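Local coordinates for protein transcriptional regulator (Aquifex aeolicus, PDB 2EH3) that probably binds DNA through an N-terminal helix-turn-helix and regulates transcription as a member of the TetR/AcrR family, at residues Asn33-Lys36 against Gly37-Tyr40. Sequence-based numbering, arbitrary orientation.
Sequences NLSK and GAFY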
loop_
_atom_site.group_PDB
_atom_site.type_symbol
_atom_site.label_atom_id
_atom_site.label_comp_id
_atom_site.label_asym_id
_atom_site.label_seq_id
_atom_site.Cartn_x
_atom_site.Cartn_y
_atom_site.Cartn_z
ATOM N N ASN A 33 -7.303 32.940 4.761
ATOM C CA ASN A 33 -7.677 34.359 4.781
ATOM C C ASN A 33 -7.310 35.023 3.433
ATOM O O ASN A 33 -6.720 36.112 3.364
ATOM C CB ASN A 33 -7.007 35.106 5.949
ATOM C CG ASN A 33 -7.616 36.483 6.185
ATOM O OD1 ASN A 33 -8.797 36.712 5.902
ATOM N ND2 ASN A 33 -6.812 37.408 6.712
ATOM N N LEU A 34 -7.703 34.360 2.356
ATOM C CA LEU A 34 -7.452 34.839 1.001
ATOM C C LEU A 34 -8.729 34.842 0.202
ATOM O O LEU A 34 -9.717 34.180 0.554
ATOM C CB LEU A 34 -6.447 33.915 0.297
ATOM C CG LEU A 34 -5.028 33.928 0.828
ATOM C CD1 LEU A 34 -4.268 32.776 0.173
ATOM C CD2 LEU A 34 -4.345 35.257 0.476
ATOM N N SER A 35 -8.705 35.586 -0.902
ATOM C CA SER A 35 -9.837 35.654 -1.807
ATOM C C SER A 35 -9.760 34.476 -2.766
ATOM O O SER A 35 -8.698 33.875 -2.932
ATOM C CB SER A 35 -9.768 36.915 -2.664
ATOM O OG SER A 35 -8.586 36.885 -3.477
ATOM N N LYS A 36 -10.872 34.175 -3.425
ATOM C CA LYS A 36 -10.862 33.115 -4.432
ATOM C C LYS A 36 -9.945 33.548 -5.596
ATOM O O LYS A 36 -9.244 32.729 -6.198
ATOM C CB LYS A 36 -12.282 32.860 -4.960
ATOM C CG LYS A 36 -13.113 31.966 -4.043
ATOM C CD LYS A 36 -14.508 31.719 -4.592
ATOM C CE LYS A 36 -15.120 30.489 -3.914
ATOM N NZ LYS A 36 -16.460 30.118 -4.464
ATOM N N GLY A 37 -9.939 34.851 -5.899
ATOM C CA GLY A 37 -9.100 35.353 -6.978
ATOM C C GLY A 37 -7.635 35.092 -6.702
ATOM O O GLY A 37 -6.847 34.821 -7.613
ATOM N N ALA A 38 -7.251 35.170 -5.435
ATOM C CA ALA A 38 -5.865 34.920 -5.094
ATOM C C ALA A 38 -5.549 33.454 -5.370
ATOM O O ALA A 38 -4.472 33.108 -5.853
ATOM C CB ALA A 38 -5.639 35.236 -3.621
ATOM N N PHE A 39 -6.506 32.596 -5.051
ATOM C CA PHE A 39 -6.297 31.182 -5.276
ATOM C C PHE A 39 -6.205 30.872 -6.764
ATOM O O PHE A 39 -5.269 30.205 -7.204
ATOM C CB PHE A 39 -7.440 30.377 -4.646
ATOM C CG PHE A 39 -7.349 28.894 -4.898
ATOM C CD1 PHE A 39 -6.720 28.062 -3.971
ATOM C CD2 PHE A 39 -7.848 28.339 -6.082
ATOM C CE1 PHE A 39 -6.597 26.687 -4.240
ATOM C CE2 PHE A 39 -7.732 26.976 -6.354
ATOM C CZ PHE A 39 -7.098 26.156 -5.419
ATOM N N TYR A 40 -7.165 31.368 -7.536
ATOM C CA TYR A 40 -7.164 31.096 -8.961
ATOM C C TYR A 40 -6.047 31.747 -9.746
ATOM O O TYR A 40 -5.755 31.331 -10.883
ATOM C CB TYR A 40 -8.545 31.400 -9.520
ATOM C CG TYR A 40 -9.534 30.338 -9.060
ATOM C CD1 TYR A 40 -9.383 29.005 -9.452
ATOM C CD2 TYR A 40 -10.576 30.650 -8.195
ATOM C CE1 TYR A 40 -10.244 28.005 -8.995
ATOM C CE2 TYR A 40 -11.447 29.660 -7.724
ATOM C CZ TYR A 40 -11.271 28.339 -8.130
ATOM O OH TYR A 40 -12.118 27.343 -7.666
#
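Ser35 caps the N-terminus of helix 36-42, its hydroxyl oxygen accepting the backbone N-H of Ala38, at the junction between the turn and the second helix of the predicted helix-turn-helix motif. The evidence is a hydrogen bond of 2.9 Å from Ala38 N to Ser35 OG, bent to 144° at the hydrogen. A chi1 of 62° sets the hydroxyl between the backbone N and the carbonyl carbon of Ser35, which turns it back over the first turn and also brings Ser35 OG 3.4 Å from Ala38 CB. Ser35 O receives two bonds, both weak, at 3.2 Å from Ala38 N and 3.3 Å from Phe39 N, whereas the next bond is firmly helical: Tyr40 N reaches Lys36 O at 2.8 Å with a nearly straight 170° angle.

Packing is tight on the inner side. The Phe39 side chain is buried, touching Ile7 of helix 3-18 and Val25 and Val29 of helix 25-32. Leu34, resting on Thr3, Arg6 and Ile7, meets the capped turn more lightly, its CB 4.2 Å from Ala38 CB.

The outer side is looser: Ser35, Gly37 and the extended Lys36 chain are exposed, though Lys36 still touches Glu26. The partly exposed Tyr40 ring brings its CD2 to 3.2 Å from Lys36 O and carries Phe39 CD2 over the centre of one face, 3.7 Å above its plane.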